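Local structure of nitroreductase family protein (Lactobacillus plantarum, 4QLX) at residues 59-64 with 181-186; 32-37 with 194-199. The protein is an FMN-containing enone reductase of the nitroreductase family that probably reduces 10-oxo-(11E)-octadecenoate to 10-oxooctadecanoate with NADH, in the saturation of polyunsaturated fatty acids. All coordinates share one frame; numbering follows the deposited sequence.

Contact 1 (59-64 with 181-186)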
loop_
_atom_site.group_PDB
_atom_site.type_symbol
_atom_site.label_atom_id
_atom_site.label_comp_id
_atom_site.label_asym_id
_atom_site.label_seq_id
_atom_site.Cartn_x
_atom_site.Cartn_y
_atom_site.Cartn_z
ATOM N N HIS A 59 -8.717 9.522 -5.793
ATOM C CA HIS A 59 -9.625 10.589 -5.402
ATOM C C HIS A 59 -10.257 10.220 -4.074
ATOM O O HIS A 59 -10.697 9.089 -3.882
ATOM C CB HIS A 59 -10.705 10.818 -6.459
ATOM C CG HIS A 59 -11.541 12.033 -6.201
ATOM N ND1 HIS A 59 -11.194 13.284 -6.664
ATOM C CD2 HIS A 59 -12.685 12.196 -5.493
ATOM C CE1 HIS A 59 -12.096 14.166 -6.267
ATOM N NE2 HIS A 59 -13.013 13.533 -5.553
ATOM N N PHE A 60 -10.296 11.178 -3.161
ATOM C CA PHE A 60 -10.742 10.934 -1.798
ATOM C C PHE A 60 -12.110 11.561 -1.517
ATOM O O PHE A 60 -12.346 12.719 -1.842
ATOM C CB PHE A 60 -9.702 11.478 -0.825
ATOM C CG PHE A 60 -8.301 10.972 -1.090
ATOM C CD1 PHE A 60 -7.919 9.707 -0.674
ATOM C CD2 PHE A 60 -7.379 11.751 -1.770
ATOM C CE1 PHE A 60 -6.645 9.232 -0.915
ATOM C CE2 PHE A 60 -6.113 11.284 -2.013
ATOM C CZ PHE A 60 -5.741 10.023 -1.577
ATOM N N VAL A 61 -13.023 10.802 -0.917
ATOM C CA VAL A 61 -14.276 11.398 -0.479
ATOM C C VAL A 61 -14.438 11.176 1.027
ATOM O O VAL A 61 -14.519 10.040 1.480
ATOM C CB VAL A 61 -15.484 10.820 -1.228
ATOM C CG1 VAL A 61 -16.782 11.455 -0.714
ATOM C CG2 VAL A 61 -15.337 11.027 -2.718
ATOM N N VAL A 62 -14.436 12.268 1.787
ATOM C CA VAL A 62 -14.463 12.190 3.243
ATOM C C VAL A 62 -15.900 12.210 3.738
ATOM O O VAL A 62 -16.670 13.128 3.433
ATOM C CB VAL A 62 -13.685 13.332 3.900
ATOM C CG1 VAL A 62 -13.806 13.247 5.442
ATOM C CG2 VAL A 62 -12.221 13.311 3.471
ATOM N N VAL A 63 -16.246 11.177 4.497
ATOM C CA VAL A 63 -17.567 11.019 5.073
ATOM C C VAL A 63 -17.422 11.133 6.584
ATOM O O VAL A 63 -16.816 10.263 7.205
ATOM C CB VAL A 63 -18.173 9.654 4.692
ATOM C CG1 VAL A 63 -19.587 9.511 5.235
ATOM C CG2 VAL A 63 -18.158 9.476 3.183
ATOM N N ASP A 64 -17.923 12.210 7.185
ATOM C CA ASP A 64 -17.728 12.376 8.629
ATOM C C ASP A 64 -18.890 13.070 9.372
ATOM O O ASP A 64 -18.703 13.586 10.477
ATOM C CB ASP A 64 -16.432 13.145 8.887
ATOM C CG ASP A 64 -16.552 14.610 8.531
ATOM O OD1 ASP A 64 -17.460 14.959 7.740
ATOM O OD2 ASP A 64 -15.738 15.408 9.036
ATOM N N LEU A 181 -21.757 8.813 -4.195
ATOM C CA LEU A 181 -20.791 9.824 -3.766
ATOM C C LEU A 181 -20.900 11.106 -4.603
ATOM O O LEU A 181 -20.245 12.106 -4.312
ATOM C CB LEU A 181 -19.364 9.266 -3.841
ATOM C CG LEU A 181 -19.029 8.061 -2.954
ATOM C CD1 LEU A 181 -17.607 7.582 -3.206
ATOM C CD2 LEU A 181 -19.221 8.382 -1.485
ATOM N N GLY A 182 -21.733 11.070 -5.638
ATOM C CA GLY A 182 -21.921 12.226 -6.500
ATOM C C GLY A 182 -20.745 12.435 -7.439
ATOM O O GLY A 182 -20.536 13.531 -7.947
ATOM N N LEU A 183 -19.987 11.370 -7.678
ATOM C CA LEU A 183 -18.808 11.425 -8.537
ATOM C C LEU A 183 -19.157 11.058 -9.974
ATOM O O LEU A 183 -20.107 10.324 -10.203
ATOM C CB LEU A 183 -17.721 10.485 -8.009
ATOM C CG LEU A 183 -17.055 10.841 -6.674
ATOM C CD1 LEU A 183 -16.088 9.725 -6.268
ATOM C CD2 LEU A 183 -16.332 12.180 -6.761
ATOM N N ASP A 184 -18.375 11.571 -10.922
ATOM C CA ASP A 184 -18.536 11.300 -12.350
ATOM C C ASP A 184 -18.341 9.823 -12.656
ATOM O O ASP A 184 -17.230 9.302 -12.558
ATOM C CB ASP A 184 -17.541 12.147 -13.143
ATOM C CG ASP A 184 -17.761 12.096 -14.661
ATOM O OD1 ASP A 184 -18.608 11.322 -15.159
ATOM O OD2 ASP A 184 -17.050 12.851 -15.362
ATOM N N PRO A 185 -19.424 9.137 -13.035
ATOM C CA PRO A 185 -19.369 7.709 -13.343
ATOM C C PRO A 185 -18.536 7.392 -14.587
ATOM O O PRO A 185 -17.995 6.294 -14.707
ATOM C CB PRO A 185 -20.834 7.353 -13.567
ATOM C CG PRO A 185 -21.477 8.617 -13.990
ATOM C CD PRO A 185 -20.788 9.677 -13.187
ATOM N N LYS A 186 -18.455 8.341 -15.506
ATOM C CA LYS A 186 -17.580 8.210 -16.665
ATOM C C LYS A 186 -16.115 8.125 -16.244
ATOM O O LYS A 186 -15.298 7.538 -16.947
ATOM C CB LYS A 186 -17.750 9.398 -17.616
ATOM C CG LYS A 186 -19.047 9.455 -18.403
ATOM C CD LYS A 186 -18.951 10.543 -19.464
ATOM C CE LYS A 186 -17.824 10.237 -20.462
ATOM N NZ LYS A 186 -16.831 11.351 -20.632
#

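Contact 2 (32-37 with 194-199)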
loop_
_atom_site.group_PDB
_atom_site.type_symbol
_atom_site.label_atom_id
_atom_site.label_comp_id
_atom_site.label_asym_id
_atom_site.label_seq_id
_atom_site.Cartn_x
_atom_site.Cartn_y
_atom_site.Cartn_z
ATOM N N VAL A 32 -14.840 10.387 20.247
ATOM C CA VAL A 32 -13.682 11.091 19.697
ATOM C C VAL A 32 -13.914 11.438 18.235
ATOM O O VAL A 32 -14.309 10.603 17.408
ATOM C CB VAL A 32 -12.368 10.288 19.844
ATOM C CG1 VAL A 32 -12.203 9.795 21.275
ATOM C CG2 VAL A 32 -12.344 9.139 18.896
ATOM N N LYS A 33 -13.702 12.709 17.932
ATOM C CA LYS A 33 -13.858 13.194 16.578
ATOM C C LYS A 33 -12.504 13.720 16.104
ATOM O O LYS A 33 -11.708 14.244 16.887
ATOM C CB LYS A 33 -14.955 14.270 16.507
ATOM C CG LYS A 33 -14.561 15.519 15.738
ATOM C CD LYS A 33 -15.689 16.550 15.688
ATOM C CE LYS A 33 -15.238 17.801 14.930
ATOM N NZ LYS A 33 -14.962 17.536 13.482
ATOM N N ILE A 34 -12.221 13.525 14.826
ATOM C CA ILE A 34 -10.998 14.052 14.255
ATOM C C ILE A 34 -11.358 15.282 13.427
ATOM O O ILE A 34 -12.233 15.217 12.568
ATOM C CB ILE A 34 -10.285 12.982 13.407
ATOM C CG1 ILE A 34 -9.994 11.751 14.278
ATOM C CG2 ILE A 34 -8.998 13.546 12.787
ATOM C CD1 ILE A 34 -9.627 10.491 13.500
ATOM N N GLY A 35 -10.710 16.406 13.721
ATOM C CA GLY A 35 -10.915 17.633 12.965
ATOM C C GLY A 35 -10.602 17.428 11.492
ATOM O O GLY A 35 -9.741 16.620 11.142
ATOM N N ARG A 36 -11.305 18.147 10.624
ATOM C CA ARG A 36 -11.104 17.984 9.187
ATOM C C ARG A 36 -9.727 18.480 8.769
ATOM O O ARG A 36 -9.180 18.048 7.751
ATOM C CB ARG A 36 -12.207 18.699 8.400
ATOM C CG ARG A 36 -13.545 17.984 8.475
ATOM C CD ARG A 36 -14.591 18.675 7.630
ATOM N NE ARG A 36 -15.788 17.858 7.447
ATOM C CZ ARG A 36 -16.781 18.176 6.623
ATOM N NH1 ARG A 36 -16.709 19.291 5.909
ATOM N NH2 ARG A 36 -17.838 17.383 6.504
ATOM N N ASP A 37 -9.140 19.363 9.563
ATOM C CA ASP A 37 -7.794 19.818 9.246
ATOM C C ASP A 37 -6.796 18.683 9.462
ATOM O O ASP A 37 -5.893 18.485 8.648
ATOM C CB ASP A 37 -7.425 21.046 10.076
ATOM C CG ASP A 37 -8.293 22.249 9.734
ATOM O OD1 ASP A 37 -8.834 22.284 8.604
ATOM O OD2 ASP A 37 -8.449 23.144 10.592
ATOM N N ILE A 194 -11.724 3.661 3.827
ATOM C CA ILE A 194 -10.852 3.596 4.996
ATOM C C ILE A 194 -11.602 4.216 6.170
ATOM O O ILE A 194 -11.786 5.434 6.213
ATOM C CB ILE A 194 -9.519 4.346 4.796
ATOM C CG1 ILE A 194 -8.759 3.870 3.540
ATOM C CG2 ILE A 194 -8.639 4.240 6.034
ATOM C CD1 ILE A 194 -8.376 2.410 3.532
ATOM N N ALA A 195 -12.049 3.392 7.117
ATOM C CA ALA A 195 -12.679 3.924 8.321
ATOM C C ALA A 195 -11.602 4.267 9.327
ATOM O O ALA A 195 -10.716 3.466 9.558
ATOM C CB ALA A 195 -13.677 2.910 8.916
ATOM N N ILE A 196 -11.685 5.447 9.936
ATOM C CA ILE A 196 -10.661 5.911 10.876
ATOM C C ILE A 196 -11.279 6.404 12.194
ATOM O O ILE A 196 -12.330 7.051 12.189
ATOM C CB ILE A 196 -9.822 7.072 10.265
ATOM C CG1 ILE A 196 -9.230 6.680 8.901
ATOM C CG2 ILE A 196 -8.736 7.545 11.221
ATOM C CD1 ILE A 196 -8.344 7.796 8.267
ATOM N N GLY A 197 -10.627 6.103 13.316
ATOM C CA GLY A 197 -11.006 6.676 14.599
ATOM C C GLY A 197 -10.133 6.155 15.721
ATOM O O GLY A 197 -9.129 5.495 15.461
ATOM N N LYS A 198 -10.499 6.463 16.966
ATOM C CA LYS A 198 -9.849 5.881 18.143
ATOM C C LYS A 198 -10.459 4.535 18.447
ATOM O O LYS A 198 -11.677 4.400 18.455
ATOM C CB LYS A 198 -9.999 6.768 19.388
ATOM C CG LYS A 198 -8.975 7.872 19.553
ATOM C CD LYS A 198 -7.640 7.325 20.036
ATOM C CE LYS A 198 -7.776 6.625 21.378
ATOM N NZ LYS A 198 -6.441 6.172 21.881
ATOM N N ALA A 199 -9.616 3.550 18.723
ATOM C CA ALA A 199 -10.091 2.209 19.026
ATOM C C ALA A 199 -10.986 2.234 20.254
ATOM O O ALA A 199 -10.711 2.956 21.220
ATOM C CB ALA A 199 -8.918 1.258 19.239
#

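Contact 1 (59-64 with 181-186)
Val61 lies against both Leu181 and Leu183, which brings the loop behind helix 177-181 onto strand 58-63, an outermost strand within this chain of the antiparallel sheet of the nitroreductase fold. No hydrogen bond crosses between the two segments, and the nearest CA pair, Val61 CA and Leu181 CA, is 7.5 Å apart; side chains alone bridge the gap. The strand's alternation selects them: His59 and Val61 start toward the loop, while Phe60 points away; it and Val62 touch helix 36-46.

Val61 acts as a fork. Val61 CG1, anti to the backbone N (chi1 179°), meets Leu181 CD2 at 4.0 Å. On the other branch, Val61 CG2 approaches Leu183 CD1 to 3.9 Å, and the Val61 and Leu183 side chains slide past each other in opposite directions. Val61 CG2 is also near the second Leu181 branch, 4.2 Å from Leu181 CD1. Leu183 divides its methyls: CD1 serves Val61, and Leu183 CD2 reaches the imidazole obliquely, 3.8 Å from His59 NE2 and nearly as close to His59 CD2. On the same chain that imidazole also meets the ring of Tyr188, their planes about 45° apart, while Leu181 reaches on to Phe72 and Phe92.

Between the leucines, Gly182 is the first residue to leave helical phi/psi; its positive phi and two bonds back into the last helical turn make a Schellman motif, and Leu183 faces the strand after it. The touching residues are partly exposed, so this is a surface contact, away from the flavin and product sites. Farther along, Asp184 forms an Asx turn: Asp184 OD1 accepts from Lys186 N at 3.0 Å, the donor sitting above the carboxylate plane, 49° out of it.

Contact 2 (32-37 with 194-199)
Lys198 turns the first part of its side chain against Val32, where the loop before helix 36-46 meets the end of strand 188-197, an inner strand of the antiparallel nitroreductase sheet. Followed outward, Lys198 CB lies 3.4 Å from Val32 CG2, tighter than usual van der Waals contact. Lys198 CG comes next, 3.7 Å from Val32 CG2 and 4.1 Å from Val32 CG1. The two side chains cross at about a right angle. Bends at chi2 (-76°) and chi3 (-60°) then lead CD, CE and NZ away from the loop. Val32 brings CG2 here by placing it between its backbone N and carbonyl carbon. With alanine in place of the valine, Lys198 CB and CG would probably lose their methyl partners and a gap would open beside them.

Two residues on, Ile34 enters the core, where Leu39 and Met42 of helix 36-46 also pack on it; Gly35 then takes the N-cap position. Of the Ile34 side chain, CD1 does the touching: Ile34 CD1 meets Ile196 CG2 at 3.8 Å, again nearly at right angles, and comes within 4.2 Å of Gly197 CA.

How the contacts relate
From the N terminus the chain gives residues 32-37 first, runs through helix 36-46 into strand 58-63, and only much later reaches 181-186 and then 194-199. Contact 1 closes a loop of 116 intervening residues, and contact 2 closes a longer one of 156 that contains it whole; the two loops nest and do not cross. Both reach the same sheet, contact 1 at strand 58-63 and contact 2 at strand 188-197, with strand 89-96 lying between these two. Their centres are 18 Å apart, yet the first segments of each are joined directly by a salt bridge, Arg36 NH2 to Asp64 OD1 at 2.7 Å, linking the start of helix 36-46 to the exit of strand 58-63.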